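Side-chain contacts in 5' nucleotidase family protein (Staphylococcus aureus subsp. aureus, PDB 4Q7F), which belongs to the 5'-nucleotidase family and pairs a metal-binding calcineurin-like phosphoesterase domain with a 5'-nucleotidase C-terminal domain: residues A[57-60]-A[64-67]; A[240-245]-A[272-277]; A[401-406]-A[435-440]; A[455-458]-A[463-466]. One frame throughout, in Å; residues are numbered along the deposited sequence. Where two conformers were deposited one is given.

Interaction 1 (A[57-60]-A[64-67]); sequences QDRR and QSFK
Arg59 holds Ser65 side-on, closing two N-H groups on one hydroxyl oxygen. NE gives the shorter bond, 2.8 Å to Ser65 OG with an N-H...O angle of 150°, and Arg59 NH2 adds a second to the same Ser65 OG at 2.9 Å. The oxygen lies practically in the guanidinium plane, at its edge, so the two bonds together fix how the planar group is turned. A third, weak bond runs from Arg59 NH2 to the backbone Ser65 O at 3.2 Å. Ser65 OG reaches this spot because it stands between its own N and carbonyl carbon (chi1 68°), while a bend at chi3 swings the end of the arginine over to the strand. The two residues belong to a beta-alpha-beta unit of the calcineurin-like phosphoesterase domain: strand 19-25 leads into helix 48-59, whose last turn carries Arg59, and the chain then re-enters the sheet as strand 65-69, parallel to the first. Tyr23 of strand 19-25 packs against both Arg59 and Ser65. These two stay partly exposed, so the tight grip on the hydroxyl lies on the side nearer solvent. Around Lys67 the contacts are longer, although the lysine is buried. It crosses the arginine at about a right angle, with its CE 3.6 Å from Arg59 NH1 and its NZ 3.8 Å from that same nitrogen. Glu56 OE2 is the counter-charge they share, forming salt bridges with Arg59 NH1 and Lys67 NZ, and Lys67 NZ is also hydrogen-bonded to Asn52 OD1 and Met100 O.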
loop_
_atom_site.group_PDB
_atom_site.type_symbol
_atom_site.label_atom_id
_atom_site.label_comp_id
_atom_site.label_asym_id
_atom_site.label_seq_id
_atom_site.Cartn_x
_atom_site.Cartn_y
_atom_site.Cartn_z
ATOM N N GLN A 57 14.474 8.651 22.333
ATOM C CA GLN A 57 14.552 8.386 23.754
ATOM C C GLN A 57 15.129 6.999 24.064
ATOM O O GLN A 57 15.992 6.874 24.902
ATOM C CB GLN A 57 13.187 8.554 24.433
ATOM C CG GLN A 57 12.714 9.987 24.403
ATOM C CD GLN A 57 11.449 10.226 25.181
ATOM O OE1 GLN A 57 11.400 11.114 26.031
ATOM N NE2 GLN A 57 10.419 9.439 24.904
ATOM N N ASP A 58 14.653 5.968 23.380
ATOM C CA ASP A 58 15.084 4.590 23.664
ATOM C C ASP A 58 16.513 4.192 23.277
ATOM O O ASP A 58 17.089 3.276 23.859
ATOM C CB ASP A 58 14.187 3.630 22.877
ATOM C CG ASP A 58 14.336 2.186 23.340
ATOM O OD1 ASP A 58 13.790 1.875 24.405
ATOM O OD2 ASP A 58 14.941 1.351 22.631
ATOM N N ARG A 59 17.048 4.828 22.243
ATOM C CA ARG A 59 18.325 4.426 21.680
ATOM C C ARG A 59 19.528 4.796 22.541
ATOM O O ARG A 59 20.585 4.169 22.421
ATOM C CB ARG A 59 18.489 5.019 20.262
ATOM C CG ARG A 59 18.714 6.519 20.249
ATOM C CD ARG A 59 18.663 7.117 18.853
ATOM N NE ARG A 59 19.594 6.479 17.918
ATOM C CZ ARG A 59 19.906 6.963 16.718
ATOM N NH1 ARG A 59 19.367 8.103 16.270
ATOM N NH2 ARG A 59 20.773 6.296 15.958
ATOM N N ARG A 60 19.349 5.787 23.410
ATOM C CA ARG A 60 20.427 6.276 24.254
ATOM C C ARG A 60 21.053 5.196 25.170
ATOM O O ARG A 60 22.216 5.291 25.495
ATOM C CB ARG A 60 19.930 7.477 25.062
ATOM C CG ARG A 60 21.006 8.200 25.848
ATOM C CD ARG A 60 20.408 9.326 26.684
ATOM N NE ARG A 60 21.391 9.929 27.589
ATOM C CZ ARG A 60 21.798 9.373 28.728
ATOM N NH1 ARG A 60 22.694 10.001 29.490
ATOM N NH2 ARG A 60 21.337 8.176 29.107
ATOM N N GLN A 64 25.561 1.823 20.476
ATOM C CA GLN A 64 25.398 2.441 19.172
ATOM C C GLN A 64 24.128 1.885 18.573
ATOM O O GLN A 64 23.645 0.835 18.995
ATOM C CB GLN A 64 26.597 2.194 18.246
ATOM C CG GLN A 64 26.939 0.744 17.995
ATOM C CD GLN A 64 28.233 0.608 17.219
ATOM O OE1 GLN A 64 28.442 1.281 16.208
ATOM N NE2 GLN A 64 29.100 -0.254 17.679
ATOM N N SER A 65 23.588 2.622 17.615
ATOM C CA SER A 65 22.334 2.255 16.992
ATOM C C SER A 65 22.182 2.849 15.617
ATOM O O SER A 65 22.761 3.911 15.310
ATOM C CB SER A 65 21.177 2.752 17.848
ATOM O OG SER A 65 21.123 4.170 17.842
ATOM N N PHE A 66 21.342 2.169 14.825
ATOM C CA PHE A 66 21.013 2.538 13.468
ATOM C C PHE A 66 19.493 2.692 13.314
ATOM O O PHE A 66 18.703 1.999 13.975
ATOM C CB PHE A 66 21.554 1.506 12.465
ATOM C CG PHE A 66 23.024 1.619 12.236
ATOM C CD1 PHE A 66 23.924 1.158 13.182
ATOM C CD2 PHE A 66 23.515 2.182 11.059
ATOM C CE1 PHE A 66 25.283 1.259 12.968
ATOM C CE2 PHE A 66 24.874 2.296 10.848
ATOM C CZ PHE A 66 25.764 1.835 11.806
ATOM N N LYS A 67 19.128 3.623 12.440
ATOM C CA LYS A 67 17.745 4.001 12.163
ATOM C C LYS A 67 17.463 3.797 10.666
ATOM O O LYS A 67 18.172 4.323 9.781
ATOM C CB LYS A 67 17.546 5.433 12.675
ATOM C CG LYS A 67 16.164 6.012 12.565
ATOM C CD LYS A 67 15.875 7.062 13.651
ATOM C CE LYS A 67 16.831 8.234 13.684
ATOM N NZ LYS A 67 16.280 9.365 14.485
#

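Interaction 2 (A[240-245]-A[272-277])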
loop_
_atom_site.group_PDB
_atom_site.type_symbol
_atom_site.label_atom_id
_atom_site.label_comp_id
_atom_site.label_asym_id
_atom_site.label_seq_id
_atom_site.Cartn_x
_atom_site.Cartn_y
_atom_site.Cartn_z
ATOM N N ILE A 240 21.378 -15.364 7.793
ATOM C CA ILE A 240 20.721 -14.081 8.031
ATOM C C ILE A 240 20.505 -13.917 9.529
ATOM O O ILE A 240 19.920 -14.781 10.194
ATOM C CB ILE A 240 19.344 -13.996 7.337
ATOM C CG1 ILE A 240 19.473 -14.263 5.835
ATOM C CG2 ILE A 240 18.734 -12.635 7.582
ATOM C CD1 ILE A 240 18.149 -14.399 5.104
ATOM N N ASP A 241 20.987 -12.799 10.049
ATOM C CA ASP A 241 20.867 -12.478 11.455
ATOM C C ASP A 241 19.608 -11.635 11.696
ATOM O O ASP A 241 18.878 -11.865 12.653
ATOM C CB ASP A 241 22.140 -11.746 11.891
ATOM C CG ASP A 241 23.384 -12.612 11.703
ATOM O OD1 ASP A 241 23.493 -13.642 12.386
ATOM O OD2 ASP A 241 24.241 -12.282 10.865
ATOM N N ILE A 242 19.352 -10.673 10.818
ATOM C CA ILE A 242 18.184 -9.813 10.956
ATOM C C ILE A 242 17.455 -9.748 9.617
ATOM O O ILE A 242 18.069 -9.484 8.567
ATOM C CB ILE A 242 18.562 -8.390 11.419
ATOM C CG1 ILE A 242 19.410 -8.439 12.704
ATOM C CG2 ILE A 242 17.319 -7.557 11.661
ATOM C CD1 ILE A 242 19.810 -7.072 13.227
ATOM N N PHE A 243 16.150 -9.991 9.659
ATOM C CA PHE A 243 15.316 -10.011 8.451
ATOM C C PHE A 243 14.202 -8.993 8.662
ATOM O O PHE A 243 13.213 -9.256 9.376
ATOM C CB PHE A 243 14.771 -11.420 8.207
ATOM C CG PHE A 243 14.253 -11.648 6.806
ATOM C CD1 PHE A 243 15.135 -11.881 5.757
ATOM C CD2 PHE A 243 12.898 -11.672 6.539
ATOM C CE1 PHE A 243 14.669 -12.103 4.467
ATOM C CE2 PHE A 243 12.429 -11.886 5.252
ATOM C CZ PHE A 243 13.314 -12.101 4.212
ATOM N N ILE A 244 14.406 -7.812 8.079
ATOM C CA ILE A 244 13.478 -6.695 8.172
ATOM C C ILE A 244 12.537 -6.755 6.989
ATOM O O ILE A 244 12.978 -6.907 5.846
ATOM C CB ILE A 244 14.261 -5.354 8.265
ATOM C CG1 ILE A 244 14.872 -5.258 9.660
ATOM C CG2 ILE A 244 13.381 -4.133 7.996
ATOM C CD1 ILE A 244 15.799 -4.057 9.885
ATOM N N THR A 245 11.239 -6.678 7.281
ATOM C CA THR A 245 10.198 -6.757 6.269
ATOM C C THR A 245 9.168 -5.629 6.390
ATOM O O THR A 245 9.188 -4.849 7.330
ATOM C CB THR A 245 9.478 -8.119 6.330
ATOM O OG1 THR A 245 8.805 -8.272 7.582
ATOM C CG2 THR A 245 10.452 -9.237 6.129
ATOM N N GLY A 272 10.194 -1.241 15.077
ATOM C CA GLY A 272 10.871 -2.516 15.282
ATOM C C GLY A 272 12.226 -2.241 15.895
ATOM O O GLY A 272 12.902 -1.298 15.481
ATOM N N ARG A 273 12.608 -3.033 16.897
ATOM C CA ARG A 273 13.927 -2.880 17.534
ATOM C C ARG A 273 14.573 -4.248 17.637
ATOM O O ARG A 273 13.980 -5.173 18.183
ATOM C CB ARG A 273 13.839 -2.267 18.922
ATOM C CG ARG A 273 15.206 -2.000 19.548
ATOM C CD ARG A 273 15.088 -1.508 20.975
ATOM N NE ARG A 273 14.716 -2.574 21.918
ATOM C CZ ARG A 273 14.273 -2.366 23.155
ATOM N NH1 ARG A 273 14.119 -1.135 23.628
ATOM N NH2 ARG A 273 13.993 -3.391 23.944
ATOM N N VAL A 274 15.761 -4.379 17.058
ATOM C CA VAL A 274 16.516 -5.609 17.146
ATOM C C VAL A 274 17.841 -5.237 17.757
ATOM O O VAL A 274 18.501 -4.327 17.268
ATOM C CB VAL A 274 16.725 -6.247 15.772
ATOM C CG1 VAL A 274 17.636 -7.460 15.881
ATOM C CG2 VAL A 274 15.374 -6.650 15.188
ATOM N N VAL A 275 18.218 -5.927 18.834
ATOM C CA VAL A 275 19.460 -5.669 19.514
ATOM C C VAL A 275 20.387 -6.859 19.370
ATOM O O VAL A 275 19.986 -8.027 19.538
ATOM C CB VAL A 275 19.259 -5.408 21.027
ATOM C CG1 VAL A 275 20.593 -5.103 21.702
ATOM C CG2 VAL A 275 18.269 -4.278 21.253
ATOM N N LEU A 276 21.630 -6.553 19.037
ATOM C CA LEU A 276 22.652 -7.560 18.950
ATOM C C LEU A 276 23.665 -7.229 20.038
ATOM O O LEU A 276 23.897 -6.046 20.320
ATOM C CB LEU A 276 23.318 -7.538 17.587
ATOM C CG LEU A 276 22.521 -7.686 16.311
ATOM C CD1 LEU A 276 23.528 -7.831 15.176
ATOM C CD2 LEU A 276 21.551 -8.863 16.313
ATOM N N SER A 277 24.229 -8.252 20.693
ATOM C CA SER A 277 25.250 -8.029 21.738
ATOM C C SER A 277 26.339 -9.098 21.678
ATOM O O SER A 277 26.106 -10.214 21.220
ATOM C CB SER A 277 24.640 -7.945 23.155
ATOM O OG SER A 277 23.953 -9.133 23.520
#
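Ile242 makes the side-chain contacts from its side, meeting Val274 and Leu276 of strand 270-278 between two sheets. Ahead of it, Asp241 also turns toward that strand but stops short; its OD2 instead accepts a hydrogen bond from Ile202 N in the neighbouring strand 201-207. At Ile242, CG1 sits beside the backbone N (chi1 -53°) and the chain runs on extended (chi2 -179°), which carries CD1 deep into the interface. There CD1 comes within 3.5 Å of Val274 CG1, tighter than usual for two methyls, and within 4.0 Å of Leu276 CD2. Both encounters are tip to tip. The second branch makes a lighter touch, with Ile242 CG2 4.1 Å from Val274 CG2, so the valine offers one methyl to each arm of the isoleucine. Ile244, two residues on, packs on Val24 of strand 19-25, the same strand whose Phe22 lies against Ile242. Beyond Thr245 the chain reaches His247 and His249, ligands of the magnesium and manganese ions. Strand 242-244 is central in one mixed sheet and strand 270-278 belongs to the other, so this is the face-to-face packing of the two sheets in the phosphoesterase core. The chemistry is wholly aliphatic and buried: cohesion across the interface rests on methyl shape and exclusion of water, without directional bonds between these two segments.

Interaction 3 (A[401-406]-A[435-440])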
loop_
_atom_site.group_PDB
_atom_site.type_symbol
_atom_site.label_atom_id
_atom_site.label_comp_id
_atom_site.label_asym_id
_atom_site.label_seq_id
_atom_site.Cartn_x
_atom_site.Cartn_y
_atom_site.Cartn_z
ATOM N N LYS A 401 -17.569 -11.472 -17.011
ATOM C CA LYS A 401 -18.041 -12.380 -15.975
ATOM C C LYS A 401 -16.897 -12.850 -15.086
ATOM O O LYS A 401 -17.098 -13.034 -13.904
ATOM C CB LYS A 401 -18.771 -13.585 -16.561
ATOM C CG LYS A 401 -19.256 -14.562 -15.501
ATOM C CD LYS A 401 -20.154 -15.622 -16.127
ATOM C CE LYS A 401 -20.636 -16.631 -15.106
ATOM N NZ LYS A 401 -19.543 -17.488 -14.592
ATOM N N GLU A 402 -15.727 -13.103 -15.661
ATOM C CA GLU A 402 -14.572 -13.544 -14.882
ATOM C C GLU A 402 -14.171 -12.492 -13.853
ATOM O O GLU A 402 -13.737 -12.812 -12.754
ATOM C CB GLU A 402 -13.361 -13.807 -15.785
ATOM C CG GLU A 402 -13.479 -15.049 -16.613
ATOM C CD GLU A 402 -12.251 -15.284 -17.472
ATOM O OE1 GLU A 402 -11.205 -14.640 -17.240
ATOM O OE2 GLU A 402 -12.353 -16.105 -18.386
ATOM N N ALA A 403 -14.291 -11.229 -14.236
ATOM C CA ALA A 403 -13.949 -10.140 -13.332
ATOM C C ALA A 403 -14.998 -10.090 -12.214
ATOM O O ALA A 403 -14.650 -9.994 -11.075
ATOM C CB ALA A 403 -13.903 -8.820 -14.074
ATOM N N ILE A 404 -16.283 -10.241 -12.539
ATOM C CA ILE A 404 -17.304 -10.177 -11.476
ATOM C C ILE A 404 -17.150 -11.405 -10.567
ATOM O O ILE A 404 -17.393 -11.311 -9.381
ATOM C CB ILE A 404 -18.743 -10.028 -12.020
ATOM C CG1 ILE A 404 -18.866 -8.749 -12.848
ATOM C CG2 ILE A 404 -19.734 -9.926 -10.879
ATOM C CD1 ILE A 404 -20.170 -8.605 -13.623
ATOM N N GLU A 405 -16.737 -12.549 -11.117
ATOM C CA GLU A 405 -16.535 -13.743 -10.292
ATOM C C GLU A 405 -15.337 -13.514 -9.327
ATOM O O GLU A 405 -15.324 -14.008 -8.201
ATOM C CB GLU A 405 -16.286 -14.965 -11.168
ATOM C CG GLU A 405 -17.492 -15.442 -11.982
ATOM C CD GLU A 405 -18.561 -16.145 -11.160
ATOM O OE1 GLU A 405 -18.417 -16.203 -9.934
ATOM O OE2 GLU A 405 -19.587 -16.657 -11.736
ATOM N N ARG A 406 -14.350 -12.749 -9.765
ATOM C CA ARG A 406 -13.175 -12.481 -8.905
ATOM C C ARG A 406 -13.656 -11.668 -7.697
ATOM O O ARG A 406 -13.399 -12.053 -6.561
ATOM C CB ARG A 406 -12.071 -11.788 -9.658
ATOM C CG ARG A 406 -10.957 -11.185 -8.774
ATOM C CD ARG A 406 -10.329 -12.159 -7.784
ATOM N NE ARG A 406 -9.331 -11.470 -6.950
ATOM C CZ ARG A 406 -8.890 -11.904 -5.773
ATOM N NH1 ARG A 406 -9.344 -13.053 -5.250
ATOM N NH2 ARG A 406 -7.993 -11.184 -5.107
ATOM N N ASP A 435 -14.798 -5.236 -6.047
ATOM C CA ASP A 435 -15.318 -4.153 -6.897
ATOM C C ASP A 435 -16.801 -4.205 -6.990
ATOM O O ASP A 435 -17.419 -5.303 -6.987
ATOM C CB ASP A 435 -14.726 -4.197 -8.314
ATOM C CG ASP A 435 -13.278 -3.730 -8.383
ATOM O OD1 ASP A 435 -12.855 -2.927 -7.534
ATOM O OD2 ASP A 435 -12.562 -4.123 -9.344
ATOM N N ILE A 436 -17.370 -3.000 -7.046
ATOM C CA ILE A 436 -18.787 -2.806 -7.277
ATOM C C ILE A 436 -18.913 -2.299 -8.712
ATOM O O ILE A 436 -18.250 -1.336 -9.103
ATOM C CB ILE A 436 -19.432 -1.786 -6.310
ATOM C CG1 ILE A 436 -19.311 -2.237 -4.849
ATOM C CG2 ILE A 436 -20.889 -1.571 -6.677
ATOM C CD1 ILE A 436 -18.024 -1.847 -4.155
ATOM N N TYR A 437 -19.778 -2.939 -9.500
ATOM C CA TYR A 437 -19.917 -2.606 -10.912
ATOM C C TYR A 437 -21.161 -1.806 -11.244
ATOM O O TYR A 437 -22.209 -1.964 -10.633
ATOM C CB TYR A 437 -19.937 -3.900 -11.757
ATOM C CG TYR A 437 -18.691 -4.741 -11.602
ATOM C CD1 TYR A 437 -18.509 -5.552 -10.489
ATOM C CD2 TYR A 437 -17.714 -4.764 -12.604
ATOM C CE1 TYR A 437 -17.369 -6.330 -10.343
ATOM C CE2 TYR A 437 -16.566 -5.522 -12.459
ATOM C CZ TYR A 437 -16.402 -6.297 -11.332
ATOM O OH TYR A 437 -15.291 -7.052 -11.220
ATOM N N GLY A 438 -21.022 -0.951 -12.239
ATOM C CA GLY A 438 -22.127 -0.138 -12.745
ATOM C C GLY A 438 -22.339 -0.371 -14.231
ATOM O O GLY A 438 -21.384 -0.621 -15.003
ATOM N N GLY A 439 -23.598 -0.289 -14.657
ATOM C CA GLY A 439 -23.911 -0.477 -16.045
ATOM C C GLY A 439 -24.288 -1.904 -16.331
ATOM O O GLY A 439 -24.822 -2.188 -17.394
ATOM N N VAL A 440 -24.009 -2.794 -15.377
ATOM C CA VAL A 440 -24.341 -4.195 -15.500
ATOM C C VAL A 440 -25.011 -4.619 -14.203
ATOM O O VAL A 440 -24.540 -4.268 -13.125
ATOM C CB VAL A 440 -23.093 -5.075 -15.781
ATOM C CG1 VAL A 440 -22.036 -4.935 -14.706
ATOM C CG2 VAL A 440 -23.458 -6.536 -15.932
#
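Tyr437 OH comes up under helix 397-408, where Ser407 OG hydrogen-bonds it and Ala403 O lies 3.0 Å from Tyr437 OH. The methyl of Ala403 closes in beside the hydroxyl, its CB 3.6 Å from Tyr437 OH. Next along the helix, Ile404 covers one face of the ring. Its CG1 stands 3.7 Å from the centroid of the Tyr437 ring and only 10° off the ring normal, a CH-pi contact that is nearly centred. With the tyrosine CG beside its own backbone N (chi1 -59°), the ring presents that face to Ile404 CG1. Ile404 CD1 continues past the ring and lies 4.3 Å from Val440 CG1, a looser touch. On the far side of the helix Lys401 NZ forms a salt bridge with Glu405 OE2 at 3.0 Å; that oxygen also accepts from Val454 N. The tyrosine thus has its polar end tied to the helix while one face of its ring carries Ile404. Helix 397-408 here lies against the edge strand 435-438 of a mixed sheet, whose neighbour 359-363 supplies Cys361 to the tyrosine side chain, while strand 454-459 packs on Ile404 through Val454 and Met457.

Interaction 4 (A[455-458]-A[463-466]); sequences SNMM and AVDL
Met457 and Val464 touch through both side chain and backbone. The side chain of Met457, a selenomethionine, meets the valine first through CB, 3.6 Å from Val464 CG2 and 3.9 Å from Val464 CB. CG stands beside the backbone N, and the extended chi2 brings SE to Lys401 of helix 397-408. A bend at chi3 (65°) then folds the methyl back, bringing Met457 CE to 3.7 Å from Val464 CG2 and 4.0 Å from Val464 CG1. The valine is therefore touched at both ends of the methionine, while Leu400 and Ile404 of the helix and Val440 pack on Met457 as well. The backbone adds the polar link: Val464 N donates to Met457 O at 3.1 Å, with an N-H...O angle of 158°. The bond is fairly straight at the hydrogen, but the donor sits 47° above the carbonyl plane and not on a lone pair. Ala463 CA approaches the same oxygen, Met457 O, at 3.5 Å in a CA-H...O contact. Met458, also selenomethionine, turns to the same sheet face as Ala463; it was modelled in two conformers, and the very close approach of its selenium to the alanine is doubtful. None of the touching residues is buried and Ala463 is exposed: this is a surface contact. Met458 and Ala463 face each other as an antiparallel non-hydrogen-bonded pair, which marks the arrangement as a beta-hairpin: strand 454-459 turns tightly into the short edge strand 462-463 of a four-stranded mixed sheet.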
loop_
_atom_site.group_PDB
_atom_site.type_symbol
_atom_site.label_atom_id
_atom_site.label_comp_id
_atom_site.label_asym_id
_atom_site.label_seq_id
_atom_site.Cartn_x
_atom_site.Cartn_y
_atom_site.Cartn_z
ATOM N N SER A 455 -24.769 -14.733 -11.659
ATOM C CA SER A 455 -25.951 -15.080 -12.442
ATOM C C SER A 455 -26.703 -13.829 -12.853
ATOM O O SER A 455 -26.451 -12.726 -12.338
ATOM C CB SER A 455 -26.889 -15.937 -11.601
ATOM O OG SER A 455 -26.348 -17.219 -11.372
ATOM N N ASN A 456 -27.621 -14.025 -13.790
ATOM C CA ASN A 456 -28.536 -12.987 -14.261
ATOM C C ASN A 456 -27.875 -11.712 -14.807
ATOM O O ASN A 456 -28.424 -10.615 -14.634
ATOM C CB ASN A 456 -29.478 -12.616 -13.107
ATOM C CG ASN A 456 -30.150 -13.829 -12.485
ATOM O OD1 ASN A 456 -29.983 -14.091 -11.281
ATOM N ND2 ASN A 456 -30.896 -14.604 -13.307
HETATM N N MSE A 457 -26.741 -11.847 -15.497
HETATM C CA MSE A 457 -26.020 -10.652 -15.986
HETATM C C MSE A 457 -26.774 -9.953 -17.094
HETATM O O MSE A 457 -27.160 -10.583 -18.056
HETATM C CB MSE A 457 -24.637 -11.003 -16.515
HETATM C CG MSE A 457 -23.658 -11.383 -15.429
HETATM SE SE MSE A 457 -21.894 -11.643 -16.271
HETATM C CE MSE A 457 -21.595 -9.807 -16.845
HETATM N N MSE A 458 -26.967 -8.643 -16.969
HETATM C CA MSE A 458 -27.687 -7.880 -17.972
HETATM C C MSE A 458 -27.078 -6.532 -18.163
HETATM O O MSE A 458 -26.795 -5.833 -17.198
HETATM C CB MSE A 458 -29.150 -7.643 -17.589
HETATM C CG MSE A 458 -29.894 -8.940 -17.333
HETATM SE SE MSE A 458 -30.406 -9.780 -19.037
HETATM C CE MSE A 458 -32.106 -8.816 -19.216
ATOM N N ALA A 463 -29.321 -9.690 -22.017
ATOM C CA ALA A 463 -28.476 -10.646 -21.351
ATOM C C ALA A 463 -27.088 -10.457 -21.886
ATOM O O ALA A 463 -26.908 -10.108 -23.058
ATOM C CB ALA A 463 -28.966 -12.064 -21.624
ATOM N N VAL A 464 -26.103 -10.618 -21.015
ATOM C CA VAL A 464 -24.739 -10.476 -21.437
ATOM C C VAL A 464 -24.386 -11.630 -22.353
ATOM O O VAL A 464 -24.491 -12.800 -21.976
ATOM C CB VAL A 464 -23.762 -10.386 -20.255
ATOM C CG1 VAL A 464 -22.316 -10.506 -20.738
ATOM C CG2 VAL A 464 -23.984 -9.066 -19.517
ATOM N N ASP A 465 -24.017 -11.283 -23.575
ATOM C CA ASP A 465 -23.588 -12.260 -24.548
ATOM C C ASP A 465 -22.102 -12.494 -24.266
ATOM O O ASP A 465 -21.288 -11.584 -24.413
ATOM C CB ASP A 465 -23.825 -11.709 -25.961
ATOM C CG ASP A 465 -23.472 -12.698 -27.054
ATOM O OD1 ASP A 465 -22.651 -13.616 -26.827
ATOM O OD2 ASP A 465 -24.033 -12.537 -28.159
ATOM N N LEU A 466 -21.753 -13.710 -23.859
ATOM C CA LEU A 466 -20.372 -14.058 -23.539
ATOM C C LEU A 466 -19.386 -13.843 -24.703
ATOM O O LEU A 466 -18.191 -13.667 -24.466
ATOM C CB LEU A 466 -20.286 -15.504 -23.046
ATOM C CG LEU A 466 -21.033 -15.840 -21.742
ATOM C CD1 LEU A 466 -21.207 -17.352 -21.614
ATOM C CD2 LEU A 466 -20.362 -15.246 -20.505
#

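The four contacts fall into two pairs on opposite sides of the chain's centre. Interactions 1 and 2 meet through the salt bridge of Asp58 OD2 with Arg273 NH1, 2.8 Å long, and both reach the sheet that holds strands 65-69 and 270-278. Interactions 3 and 4, with centres about 11 Å apart, are joined through Met457 of interaction 4, whose CE lies 3.7 Å from Ile404 CD1, and through Val440 CG2, 3.6 Å from Met458 O. Between the pairs, the centres of interactions 2 and 3 are about 44 Å apart. The metals and bound 3D1 occupy that middle ground, with pocket residues from both parts, among them Asn109 and Phe432. The side chain of Tyr437 remains about 13 Å from 3D1.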